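Local coordinates for glycoside hydrolase, GH17 family (Formosa sp. Hel1_33_131, PDB 6FCG), which probably hydrolyses internal beta-1,3-glucosidic bonds of laminarin, as an endo-acting laminarinase, at residues G120-C125 with A176-Q181; E169-W174 with S209-A214; V180-I185 with Y223-L228; V235-V240 with P300-E305. All blocks are in the same frame, centred on the assembly; numbering follows the deposited sequence.

Interaction 1 of 4, residues G120-C125 with A176-Q181; sequences GAWIDC and ASYFVQ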
loop_
_atom_site.group_PDB
_atom_site.type_symbol
_atom_site.label_atom_id
_atom_site.label_comp_id
_atom_site.label_asym_id
_atom_site.label_seq_id
_atom_site.Cartn_x
_atom_site.Cartn_y
_atom_site.Cartn_z
ATOM N N GLY A 120 5.861 13.177 42.529
ATOM C CA GLY A 120 4.639 13.262 41.747
ATOM C C GLY A 120 3.479 12.626 42.461
ATOM O O GLY A 120 3.544 11.470 42.898
ATOM N N ALA A 121 2.426 13.422 42.608
ATOM C CA ALA A 121 1.136 12.949 43.080
ATOM C C ALA A 121 0.304 12.805 41.814
ATOM O O ALA A 121 0.108 13.799 41.088
ATOM C CB ALA A 121 0.513 13.962 44.021
ATOM N N TRP A 122 -0.143 11.586 41.529
ATOM C CA TRP A 122 -0.920 11.344 40.324
ATOM C C TRP A 122 -2.377 11.777 40.517
ATOM O O TRP A 122 -3.005 11.437 41.521
ATOM C CB TRP A 122 -0.878 9.885 39.913
ATOM C CG TRP A 122 -1.464 9.686 38.551
ATOM C CD1 TRP A 122 -2.794 9.555 38.238
ATOM C CD2 TRP A 122 -0.758 9.634 37.319
ATOM N NE1 TRP A 122 -2.942 9.428 36.881
ATOM C CE2 TRP A 122 -1.711 9.463 36.293
ATOM C CE3 TRP A 122 0.579 9.706 36.978
ATOM C CZ2 TRP A 122 -1.356 9.362 34.948
ATOM C CZ3 TRP A 122 0.935 9.611 35.635
ATOM C CH2 TRP A 122 -0.024 9.431 34.637
ATOM N N ILE A 123 -2.899 12.486 39.513
ATOM C CA ILE A 123 -4.261 12.987 39.501
ATOM C C ILE A 123 -5.054 12.347 38.367
ATOM O O ILE A 123 -4.621 12.345 37.206
ATOM C CB ILE A 123 -4.225 14.506 39.303
ATOM C CG1 ILE A 123 -3.534 15.170 40.494
ATOM C CG2 ILE A 123 -5.614 15.075 39.111
ATOM C CD1 ILE A 123 -4.253 15.066 41.835
ATOM N N ASP A 124 -6.234 11.847 38.712
ATOM C CA ASP A 124 -7.165 11.229 37.767
ATOM C C ASP A 124 -8.494 11.961 37.727
ATOM O O ASP A 124 -8.909 12.559 38.714
ATOM C CB ASP A 124 -7.460 9.810 38.216
ATOM C CG ASP A 124 -6.338 8.833 37.903
ATOM O OD1 ASP A 124 -5.622 9.014 36.897
ATOM O OD2 ASP A 124 -6.219 7.827 38.651
ATOM N N CYS A 125 -9.158 11.864 36.590
ATOM C CA CYS A 125 -10.555 12.202 36.436
ATOM C C CYS A 125 -11.413 11.052 36.909
ATOM O O CYS A 125 -10.921 9.951 37.137
ATOM C CB CYS A 125 -10.869 12.471 34.963
ATOM S SG CYS A 125 -11.023 11.012 33.864
ATOM N N ALA A 176 -6.491 10.907 27.044
ATOM C CA ALA A 176 -7.878 10.442 27.048
ATOM C C ALA A 176 -8.245 9.567 28.215
ATOM O O ALA A 176 -9.385 9.526 28.635
ATOM C CB ALA A 176 -8.190 9.708 25.752
ATOM N N SER A 177 -7.281 8.846 28.734
ATOM C CA SER A 177 -7.555 7.921 29.827
ATOM C C SER A 177 -7.867 8.559 31.156
ATOM O O SER A 177 -8.464 7.880 31.991
ATOM C CB SER A 177 -6.388 6.945 30.024
ATOM O OG SER A 177 -6.527 5.880 29.117
ATOM N N TYR A 178 -7.440 9.795 31.394
ATOM C CA TYR A 178 -7.522 10.341 32.764
ATOM C C TYR A 178 -7.564 11.851 32.964
ATOM O O TYR A 178 -7.631 12.296 34.113
ATOM C CB TYR A 178 -6.335 9.803 33.588
ATOM C CG TYR A 178 -4.965 10.328 33.139
ATOM C CD1 TYR A 178 -4.293 9.783 32.027
ATOM C CD2 TYR A 178 -4.340 11.357 33.835
ATOM C CE1 TYR A 178 -3.049 10.273 31.634
ATOM C CE2 TYR A 178 -3.099 11.837 33.441
ATOM C CZ TYR A 178 -2.458 11.302 32.353
ATOM O OH TYR A 178 -1.238 11.805 32.010
ATOM N N PHE A 179 -7.559 12.641 31.897
ATOM C CA PHE A 179 -7.320 14.062 32.074
ATOM C C PHE A 179 -8.418 14.753 32.865
ATOM O O PHE A 179 -9.563 14.326 32.875
ATOM C CB PHE A 179 -7.026 14.774 30.749
ATOM C CG PHE A 179 -8.243 15.127 29.927
ATOM C CD1 PHE A 179 -8.888 16.350 30.113
ATOM C CD2 PHE A 179 -8.657 14.314 28.875
ATOM C CE1 PHE A 179 -9.987 16.699 29.330
ATOM C CE2 PHE A 179 -9.739 14.671 28.082
ATOM C CZ PHE A 179 -10.412 15.858 28.314
ATOM N N VAL A 180 -8.035 15.838 33.506
ATOM C CA VAL A 180 -8.927 16.643 34.314
ATOM C C VAL A 180 -8.868 18.113 33.843
ATOM O O VAL A 180 -7.985 18.524 33.054
ATOM C CB VAL A 180 -8.573 16.509 35.835
ATOM C CG1 VAL A 180 -8.803 15.090 36.264
ATOM C CG2 VAL A 180 -7.140 16.987 36.151
ATOM N N GLN A 181 -9.808 18.897 34.360
ATOM C CA GLN A 181 -9.821 20.324 34.114
ATOM C C GLN A 181 -8.812 21.019 35.044
ATOM O O GLN A 181 -8.476 20.493 36.101
ATOM C CB GLN A 181 -11.232 20.886 34.329
ATOM C CG GLN A 181 -12.276 20.244 33.447
ATOM C CD GLN A 181 -11.959 20.461 31.999
ATOM O OE1 GLN A 181 -11.579 19.527 31.376
ATOM N NE2 GLN A 181 -12.017 21.718 31.471
#

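Interaction 2 of 4, residues E169-W174 with S209-A214; sequences EAMVKW and SSDNFA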
loop_
_atom_site.group_PDB
_atom_site.type_symbol
_atom_site.label_atom_id
_atom_site.label_comp_id
_atom_site.label_asym_id
_atom_site.label_seq_id
_atom_site.Cartn_x
_atom_site.Cartn_y
_atom_site.Cartn_z
ATOM N N GLU A 169 0.792 15.485 33.275
ATOM C CA GLU A 169 0.074 15.620 32.010
ATOM C C GLU A 169 -1.420 15.446 32.246
ATOM O O GLU A 169 -2.160 14.980 31.372
ATOM C CB GLU A 169 0.627 14.670 30.924
ATOM C CG GLU A 169 1.961 15.144 30.372
ATOM C CD GLU A 169 2.615 14.187 29.380
ATOM O OE1 GLU A 169 1.900 13.297 28.902
ATOM O OE2 GLU A 169 3.829 14.308 29.076
ATOM N N ALA A 170 -1.861 15.860 33.420
ATOM C CA ALA A 170 -3.215 15.605 33.814
ATOM C C ALA A 170 -4.230 16.568 33.202
ATOM O O ALA A 170 -5.407 16.306 33.312
ATOM C CB ALA A 170 -3.311 15.595 35.342
ATOM N N MET A 171 -3.775 17.668 32.613
ATOM C CA MET A 171 -4.651 18.668 31.982
ATOM C C MET A 171 -4.647 18.614 30.462
ATOM O O MET A 171 -5.523 19.189 29.821
ATOM C CB MET A 171 -4.242 20.092 32.392
ATOM C CG MET A 171 -4.440 20.385 33.868
ATOM S SD MET A 171 -3.943 22.055 34.376
ATOM C CE MET A 171 -2.178 21.913 34.157
ATOM N N VAL A 172 -3.699 17.908 29.879
ATOM C CA VAL A 172 -3.613 17.884 28.419
ATOM C C VAL A 172 -4.805 17.099 27.819
ATOM O O VAL A 172 -5.096 15.976 28.243
ATOM C CB VAL A 172 -2.242 17.328 27.941
ATOM C CG1 VAL A 172 -2.179 15.790 27.955
ATOM C CG2 VAL A 172 -1.901 17.845 26.561
ATOM N N LYS A 173 -5.478 17.699 26.843
ATOM C CA LYS A 173 -6.778 17.187 26.361
ATOM C C LYS A 173 -6.692 15.856 25.587
ATOM O O LYS A 173 -7.689 15.180 25.447
ATOM C CB LYS A 173 -7.470 18.206 25.484
ATOM C CG LYS A 173 -7.647 19.593 26.100
ATOM C CD LYS A 173 -8.553 19.622 27.301
ATOM C CE LYS A 173 -8.856 21.057 27.706
ATOM N NZ LYS A 173 -9.443 21.056 29.077
ATOM N N TRP A 174 -5.502 15.508 25.104
ATOM C CA TRP A 174 -5.255 14.222 24.479
ATOM C C TRP A 174 -4.930 13.060 25.426
ATOM O O TRP A 174 -4.846 11.933 24.987
ATOM C CB TRP A 174 -4.185 14.324 23.357
ATOM C CG TRP A 174 -2.856 15.034 23.661
ATOM C CD1 TRP A 174 -2.458 16.251 23.177
ATOM C CD2 TRP A 174 -1.739 14.528 24.452
ATOM N NE1 TRP A 174 -1.179 16.547 23.633
ATOM C CE2 TRP A 174 -0.715 15.504 24.396
ATOM C CE3 TRP A 174 -1.517 13.342 25.204
ATOM C CZ2 TRP A 174 0.469 15.346 25.055
ATOM C CZ3 TRP A 174 -0.333 13.184 25.854
ATOM C CH2 TRP A 174 0.645 14.178 25.792
ATOM N N SER A 209 2.717 21.735 38.952
ATOM C CA SER A 209 2.079 20.657 38.206
ATOM C C SER A 209 2.957 20.397 37.009
ATOM O O SER A 209 3.486 21.328 36.434
ATOM C CB SER A 209 0.683 21.044 37.755
ATOM O OG SER A 209 0.015 19.945 37.161
ATOM N N SER A 210 3.143 19.134 36.646
ATOM C CA SER A 210 4.014 18.822 35.525
ATOM C C SER A 210 3.125 18.470 34.342
ATOM O O SER A 210 2.328 17.533 34.397
ATOM C CB SER A 210 5.006 17.719 35.893
ATOM O OG SER A 210 6.228 17.897 35.191
ATOM N N ASP A 211 3.249 19.239 33.273
ATOM C CA ASP A 211 2.316 19.104 32.164
ATOM C C ASP A 211 2.909 19.574 30.833
ATOM O O ASP A 211 3.940 20.254 30.783
ATOM C CB ASP A 211 1.002 19.858 32.491
ATOM C CG ASP A 211 -0.253 19.135 31.942
ATOM O OD1 ASP A 211 -0.243 18.745 30.747
ATOM O OD2 ASP A 211 -1.229 18.967 32.722
ATOM N N ASN A 212 2.235 19.177 29.766
ATOM C CA ASN A 212 2.552 19.588 28.405
ATOM C C ASN A 212 2.508 21.098 28.232
ATOM O O ASN A 212 1.688 21.782 28.828
ATOM C CB ASN A 212 1.526 18.970 27.462
ATOM C CG ASN A 212 1.860 19.191 26.007
ATOM O OD1 ASN A 212 1.310 20.094 25.349
ATOM N ND2 ASN A 212 2.729 18.338 25.471
ATOM N N PHE A 213 3.373 21.596 27.378
ATOM C CA PHE A 213 3.444 23.015 27.100
ATOM C C PHE A 213 2.087 23.638 26.787
ATOM O O PHE A 213 1.835 24.776 27.154
ATOM C CB PHE A 213 4.433 23.292 25.944
ATOM C CG PHE A 213 3.879 22.985 24.600
ATOM C CD1 PHE A 213 3.821 21.690 24.139
ATOM C CD2 PHE A 213 3.397 24.006 23.788
ATOM C CE1 PHE A 213 3.317 21.412 22.875
ATOM C CE2 PHE A 213 2.882 23.743 22.532
ATOM C CZ PHE A 213 2.845 22.444 22.076
ATOM N N ALA A 214 1.246 22.915 26.062
ATOM C CA ALA A 214 -0.067 23.424 25.677
ATOM C C ALA A 214 -0.987 23.594 26.887
ATOM O O ALA A 214 -1.769 24.530 26.951
ATOM C CB ALA A 214 -0.706 22.500 24.630
HETATM O O HOH W 1 3.991 15.702 26.799
HETATM O O HOH W 2 -0.591 17.696 35.239
HETATM O O HOH W 3 -0.262 19.214 23.160
#

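Interaction 3 of 4, residues V180-I185 with Y223-L228; sequences VQPAVI and YHVEDL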
loop_
_atom_site.group_PDB
_atom_site.type_symbol
_atom_site.label_atom_id
_atom_site.label_comp_id
_atom_site.label_asym_id
_atom_site.label_seq_id
_atom_site.Cartn_x
_atom_site.Cartn_y
_atom_site.Cartn_z
ATOM N N VAL A 180 -8.035 15.838 33.506
ATOM C CA VAL A 180 -8.927 16.643 34.314
ATOM C C VAL A 180 -8.868 18.113 33.843
ATOM O O VAL A 180 -7.985 18.524 33.054
ATOM C CB VAL A 180 -8.573 16.509 35.835
ATOM C CG1 VAL A 180 -8.803 15.090 36.264
ATOM C CG2 VAL A 180 -7.140 16.987 36.151
ATOM N N GLN A 181 -9.808 18.897 34.360
ATOM C CA GLN A 181 -9.821 20.324 34.114
ATOM C C GLN A 181 -8.812 21.019 35.044
ATOM O O GLN A 181 -8.476 20.493 36.101
ATOM C CB GLN A 181 -11.232 20.886 34.329
ATOM C CG GLN A 181 -12.276 20.244 33.447
ATOM C CD GLN A 181 -11.959 20.461 31.999
ATOM O OE1 GLN A 181 -11.579 19.527 31.376
ATOM N NE2 GLN A 181 -12.017 21.718 31.471
ATOM N N PRO A 182 -8.334 22.209 34.665
ATOM C CA PRO A 182 -7.391 22.900 35.522
ATOM C C PRO A 182 -7.930 23.231 36.919
ATOM O O PRO A 182 -7.143 23.345 37.832
ATOM C CB PRO A 182 -7.039 24.158 34.730
ATOM C CG PRO A 182 -8.084 24.293 33.679
ATOM C CD PRO A 182 -8.525 22.902 33.382
ATOM N N ALA A 183 -9.249 23.361 37.077
ATOM C CA ALA A 183 -9.848 23.573 38.397
ATOM C C ALA A 183 -9.435 22.505 39.401
ATOM O O ALA A 183 -9.238 22.816 40.597
ATOM C CB ALA A 183 -11.372 23.640 38.314
ATOM N N VAL A 184 -9.332 21.267 38.946
ATOM C CA VAL A 184 -8.941 20.176 39.857
ATOM C C VAL A 184 -7.422 20.253 40.235
ATOM O O VAL A 184 -7.083 20.103 41.395
ATOM C CB VAL A 184 -9.573 18.759 39.563
ATOM C CG1 VAL A 184 -10.678 18.784 38.506
ATOM C CG2 VAL A 184 -8.476 17.816 39.179
ATOM N N ILE A 185 -6.541 20.605 39.319
ATOM C CA ILE A 185 -5.152 20.839 39.722
ATOM C C ILE A 185 -5.027 22.029 40.702
ATOM O O ILE A 185 -4.329 21.918 41.709
ATOM C CB ILE A 185 -4.230 21.061 38.526
ATOM C CG1 ILE A 185 -4.377 19.938 37.501
ATOM C CG2 ILE A 185 -2.785 21.224 38.987
ATOM C CD1 ILE A 185 -4.271 18.517 38.017
ATOM N N TYR A 223 -7.141 26.270 25.839
ATOM C CA TYR A 223 -6.647 26.106 27.219
ATOM C C TYR A 223 -6.684 27.423 28.029
ATOM O O TYR A 223 -6.737 27.372 29.259
ATOM C CB TYR A 223 -5.215 25.548 27.227
ATOM C CG TYR A 223 -5.044 24.106 26.795
ATOM C CD1 TYR A 223 -5.145 23.077 27.707
ATOM C CD2 TYR A 223 -4.762 23.768 25.459
ATOM C CE1 TYR A 223 -4.983 21.750 27.307
ATOM C CE2 TYR A 223 -4.576 22.459 25.065
ATOM C CZ TYR A 223 -4.683 21.452 25.989
ATOM O OH TYR A 223 -4.508 20.156 25.606
ATOM N N HIS A 224 -6.718 28.585 27.361
ATOM C CA HIS A 224 -6.676 29.888 28.060
ATOM C C HIS A 224 -7.952 30.251 28.822
ATOM O O HIS A 224 -8.662 31.165 28.428
ATOM C CB HIS A 224 -6.359 31.027 27.091
ATOM C CG HIS A 224 -5.066 30.864 26.375
ATOM N ND1 HIS A 224 -4.749 31.591 25.247
ATOM C CD2 HIS A 224 -4.033 30.013 26.584
ATOM C CE1 HIS A 224 -3.554 31.221 24.816
ATOM N NE2 HIS A 224 -3.098 30.263 25.610
ATOM N N VAL A 225 -8.198 29.577 29.939
ATOM C CA VAL A 225 -9.397 29.776 30.751
ATOM C C VAL A 225 -8.988 30.395 32.095
ATOM O O VAL A 225 -7.808 30.368 32.493
ATOM C CB VAL A 225 -10.235 28.465 30.904
ATOM C CG1 VAL A 225 -10.588 27.888 29.534
ATOM C CG2 VAL A 225 -9.528 27.390 31.716
ATOM N N GLU A 226 -9.957 30.978 32.778
ATOM C CA GLU A 226 -9.718 31.591 34.078
ATOM C C GLU A 226 -9.000 30.648 35.069
ATOM O O GLU A 226 -8.018 31.073 35.700
ATOM C CB GLU A 226 -11.072 32.086 34.623
ATOM C CG GLU A 226 -11.187 32.559 36.101
ATOM C CD GLU A 226 -11.293 34.064 36.322
ATOM O OE1 GLU A 226 -11.288 34.859 35.357
ATOM O OE2 GLU A 226 -11.369 34.455 37.512
ATOM N N ASP A 227 -9.461 29.392 35.186
ATOM C CA ASP A 227 -8.849 28.444 36.139
ATOM C C ASP A 227 -7.353 28.207 35.912
ATOM O O ASP A 227 -6.612 28.057 36.873
ATOM C CB ASP A 227 -9.613 27.126 36.200
ATOM C CG ASP A 227 -10.958 27.256 36.918
ATOM O OD1 ASP A 227 -11.081 28.082 37.846
ATOM O OD2 ASP A 227 -11.908 26.533 36.562
ATOM N N LEU A 228 -6.905 28.228 34.661
ATOM C CA LEU A 228 -5.474 28.124 34.343
ATOM C C LEU A 228 -4.696 29.326 34.812
ATOM O O LEU A 228 -3.602 29.183 35.314
ATOM C CB LEU A 228 -5.230 27.944 32.840
ATOM C CG LEU A 228 -3.766 27.966 32.401
ATOM C CD1 LEU A 228 -2.978 26.824 33.020
ATOM C CD2 LEU A 228 -3.655 27.868 30.891
HETATM O O HOH W 4 -11.565 23.893 35.309
#

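Interaction 4 of 4, residues V235-V240 with P300-E305; sequences VDYLSV and PIHIGE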
loop_
_atom_site.group_PDB
_atom_site.type_symbol
_atom_site.label_atom_id
_atom_site.label_comp_id
_atom_site.label_asym_id
_atom_site.label_seq_id
_atom_site.Cartn_x
_atom_site.Cartn_y
_atom_site.Cartn_z
ATOM N N VAL A 235 0.953 28.136 41.726
ATOM C CA VAL A 235 2.183 27.302 41.753
ATOM C C VAL A 235 3.432 28.117 42.066
ATOM O O VAL A 235 3.453 29.323 41.846
ATOM C CB VAL A 235 2.432 26.511 40.430
ATOM C CG1 VAL A 235 1.321 25.516 40.196
ATOM C CG2 VAL A 235 2.616 27.415 39.222
ATOM N N ASP A 236 4.456 27.472 42.601
ATOM C CA ASP A 236 5.741 28.157 42.824
ATOM C C ASP A 236 6.519 28.256 41.526
ATOM O O ASP A 236 7.244 29.234 41.319
ATOM C CB ASP A 236 6.552 27.467 43.907
ATOM C CG ASP A 236 5.905 27.591 45.279
ATOM O OD1 ASP A 236 5.905 28.702 45.830
ATOM O OD2 ASP A 236 5.408 26.566 45.834
ATOM N N TYR A 237 6.364 27.262 40.639
ATOM C CA TYR A 237 6.919 27.319 39.281
ATOM C C TYR A 237 6.110 26.452 38.314
ATOM O O TYR A 237 5.247 25.697 38.747
ATOM C CB TYR A 237 8.389 26.880 39.297
ATOM C CG TYR A 237 8.640 25.369 39.373
ATOM C CD1 TYR A 237 8.603 24.698 40.576
ATOM C CD2 TYR A 237 8.956 24.633 38.230
ATOM C CE1 TYR A 237 8.865 23.332 40.643
ATOM C CE2 TYR A 237 9.217 23.279 38.287
ATOM C CZ TYR A 237 9.161 22.625 39.491
ATOM O OH TYR A 237 9.430 21.267 39.569
ATOM N N LEU A 238 6.433 26.541 37.019
ATOM C CA LEU A 238 5.804 25.738 35.974
ATOM C C LEU A 238 6.753 24.653 35.502
ATOM O O LEU A 238 7.838 24.949 35.023
ATOM C CB LEU A 238 5.399 26.600 34.770
ATOM C CG LEU A 238 4.151 27.490 34.913
ATOM C CD1 LEU A 238 4.418 28.701 35.808
ATOM C CD2 LEU A 238 3.686 27.975 33.551
ATOM N N SER A 239 6.316 23.399 35.606
ATOM C CA SER A 239 7.051 22.241 35.094
ATOM C C SER A 239 6.449 21.849 33.701
ATOM O O SER A 239 5.331 21.357 33.601
ATOM C CB SER A 239 6.980 21.090 36.094
ATOM O OG SER A 239 7.808 20.021 35.712
ATOM N N VAL A 240 7.218 22.085 32.649
ATOM C CA VAL A 240 6.742 22.072 31.283
ATOM C C VAL A 240 7.327 20.901 30.533
ATOM O O VAL A 240 8.549 20.682 30.582
ATOM C CB VAL A 240 7.154 23.372 30.573
ATOM C CG1 VAL A 240 6.870 23.305 29.088
ATOM C CG2 VAL A 240 6.416 24.535 31.199
ATOM N N PRO A 300 9.204 31.233 37.493
ATOM C CA PRO A 300 10.166 30.396 36.796
ATOM C C PRO A 300 9.487 29.264 35.987
ATOM O O PRO A 300 8.420 28.763 36.355
ATOM C CB PRO A 300 11.030 29.818 37.925
ATOM C CG PRO A 300 10.573 30.488 39.179
ATOM C CD PRO A 300 9.187 30.961 38.935
ATOM N N ILE A 301 10.137 28.881 34.894
ATOM C CA ILE A 301 9.765 27.725 34.119
ATOM C C ILE A 301 10.948 26.768 34.154
ATOM O O ILE A 301 12.106 27.177 33.934
ATOM C CB ILE A 301 9.434 28.113 32.671
ATOM C CG1 ILE A 301 8.182 28.991 32.661
ATOM C CG2 ILE A 301 9.190 26.865 31.831
ATOM C CD1 ILE A 301 8.000 29.762 31.388
ATOM N N HIS A 302 10.637 25.493 34.405
ATOM C CA HIS A 302 11.606 24.385 34.278
ATOM C C HIS A 302 11.066 23.278 33.387
ATOM O O HIS A 302 9.861 23.117 33.238
ATOM C CB HIS A 302 11.986 23.883 35.660
ATOM C CG HIS A 302 12.677 24.931 36.477
ATOM N ND1 HIS A 302 13.939 25.369 36.161
ATOM C CD2 HIS A 302 12.264 25.703 37.508
ATOM C CE1 HIS A 302 14.298 26.335 36.983
ATOM N NE2 HIS A 302 13.298 26.555 37.815
ATOM N N ILE A 303 11.963 22.526 32.765
ATOM C CA ILE A 303 11.557 21.417 31.912
ATOM C C ILE A 303 11.375 20.175 32.765
ATOM O O ILE A 303 12.329 19.569 33.233
ATOM C CB ILE A 303 12.541 21.173 30.752
ATOM C CG1 ILE A 303 12.747 22.475 29.942
ATOM C CG2 ILE A 303 12.036 20.058 29.837
ATOM C CD1 ILE A 303 11.474 23.129 29.413
ATOM N N GLY A 304 10.122 19.792 32.932
ATOM C CA GLY A 304 9.768 18.601 33.678
ATOM C C GLY A 304 9.896 17.292 32.917
ATOM O O GLY A 304 9.939 16.225 33.544
ATOM N N GLU A 305 9.867 17.347 31.588
ATOM C CA GLU A 305 9.971 16.136 30.811
ATOM C C GLU A 305 10.310 16.444 29.358
ATOM O O GLU A 305 9.636 17.216 28.705
ATOM C CB GLU A 305 8.694 15.273 30.930
ATOM C CG GLU A 305 8.951 13.758 30.881
ATOM C CD GLU A 305 7.671 12.925 30.901
ATOM O OE1 GLU A 305 7.341 12.299 29.850
ATOM O OE2 GLU A 305 6.963 12.894 31.946
#

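Interaction 1 of 4, residues G120-C125 with A176-Q181
Trp122 and Tyr178 meet ring against ring where the end of one TIM-barrel strand, 116-121, runs past the loop joining the next strand, 161-168, to helix 182-197. The outer corner of the indole does the touching: CZ2 of Trp122 sits over one face of the phenol, offset toward the rim, 3.4 Å from CE2 of Tyr178. Their planes lie 41° apart, too oblique for a stack and too shallow for an edge-to-face pair. Tyr178 carries CG between its backbone N and carbonyl carbon (chi1 68°), which turns the ring toward Trp122, and its OH bonds the backbone O of Asn168. The indole is held in its ring plane by OD1 of Asp124, met from above the carboxylate plane, which accepts from NE1 of Trp122 at 2.7 Å and also from Trp129. Replacing Tyr178 with an alanine would probably leave CZ2 of Trp122 without its aromatic partner and the carbonyl of Asn168 without this donor. Further along the same buried side, Cys125 N donates to Tyr178 O at 2.9 Å, CG1 of Val180 lies 3.6 Å from CB of Cys125, and CG2 of Val180 meets CG2 of Ile123 at 3.8 Å. Ser177 and Phe179, by contrast, form the looser, partly solvent-facing side; the Phe179 ring leaves the contact and stacks with His136. The chemistry is thus mixed: apolar surfaces supply the area, the bond from Cys125 N orients the two segments, and Asp124 fixes the indole against which Tyr178 packs.

Interaction 2 of 4, residues E169-W174 with S209-A214
OD2 of Asp211 is gripped from two sources: Met171 N donates to its syn lone pair at 2.9 Å, and a water adds a second bond. That water also donates to Ser209 OG and Ser210 O and accepts from Ala170 N. The other oxygen, OD1, takes Asn212 N on its anti lone pair and the hydroxyl of Ser215, which together hold the carboxylate's rotation. A bend in the Met171 chain (chi3 -68°) curls CE back alongside the same group, 3.4 Å from OD2 of Asp211. Glu169 N bonds Ser210 O at 2.8 Å, almost straight at 172°. CB of Asn212 lies 3.7 Å from CG2 of Val172, and its ND2 stands at the edge of the Trp174 ring, 3.8 Å from CZ2. One water links Trp174 NE1 to Asn212 OD1, the oxygen that caps Ala214 N, and another links Glu169 OE2, itself bonded to His241, to Asn212 ND2. Glu169, directly after strand 161-168, is consistent with the acid/base position of clan GH-A relatives. The loop it begins is fastened to the end of neighbouring strand 206-212, with helix 182-197 against Met171 and helix 214-218 against Val172 and Asp211.

Interaction 3 of 4, residues V180-I185 with Y223-L228
The carboxylate of Asp227 is the flat group that touches across this contact, its OD2 coming to 3.4 Å from CB of Ala183; the puckered ring of Pro182 lies beside it. CG of Pro182 abuts CG2 of Val225 at 3.9 Å and CB of Asp227 at 4.1 Å, while CB of Pro182 comes within 4.1 Å of Leu228 N. Asp227 CG is placed by lying opposite its own carbonyl carbon (chi1 -72°), which turns the acid toward Ala183. A water joins the two sides, donating to Asp227 OD2 at 2.9 Å and accepting from Ala183 N at 3.0 Å. Ala183 belongs to the first turn of a helix N-capped at Gln181, so a negative charge here is likely to be favoured. The other oxygen, OD1, makes a long, weak ion pair with Lys230. With an alanine in place of Asp227, this water would probably lose one of its partners and the helix start its nearby charge. The arrangement pairs the starts of helices 182-197 and 226-234, two helices of the layer outside the strands of a TIM barrel, with the short helix 214-218 between them in the chain.

Interaction 4 of 4, residues V235-V240 with P300-E305
Tyr237 holds CG between its backbone N and carbonyl carbon (chi1 78°), and His302 holds CG beside its own N (chi1 -63°); together these torsions bring the two rings into an offset edge-to-face pair. The imidazole presents its edge, CD2 of His302 lying 3.6 Å from CD2 of Tyr237, with the planes 71° apart. ND1 of His302 is engaged by Ser346 N, which should limit turning of the ring. Next to this pair a parallel ladder zips up the backbones. Leu238 N donates to Pro300 O at 3.1 Å, His302 N to Leu238 O at 2.9 Å, and Val240 N to His302 O at 2.9 Å, all nearly straight. The last rung differs: Gly304 N reaches Val240 O at 3.0 Å from above the carbonyl plane. Ser239 OG lies 3.2 Å from CA of Gly304, where a beta carbon would collide with that hydroxyl; the hydroxyl itself is hydrogen-bonded to Ser210 OG. Leu238, Val240, Ile301 and Ile303 form one face of the ladder, with CG2 of Val240 against CG2 of Ile301 at 3.7 Å and with helix 266-294 and Trp216 packed over it. Tyr237 and Ser239 reach Met118 of strand 116-121 instead. Two parallel neighbouring strands joined through helix 266-294 make a beta-alpha-beta crossover of the (beta/alpha)8 barrel. Strand 301-305 is its seventh, whose end carries the nucleophilic glutamate in related family 17 enzymes; Glu305, salt-bridged to Arg87 and bonded to Tyr243 and Tyr89, is consistent with that position.

From the N terminus, interaction 1 comes first, closing a loop from the end of strand 116-121 to the approach of helix 182-197. Interaction 2 opens within that loop and closes beyond it on strand 206-212, so the two cross, and Val180 N bonds Ala170 O between them. Interaction 3 begins on Val180 and Gln181, where interaction 1 ends, and crosses interaction 2 in turn before closing at helix 226-234; the hydroxyl of Tyr223 and Lys173 N join those two. Interaction 4 follows in series, pairing strands 238-241 and 301-305, and meets interaction 2 through Ser210 and Ser239. Together they link consecutive barrel strands, their connecting loops and the outer helices.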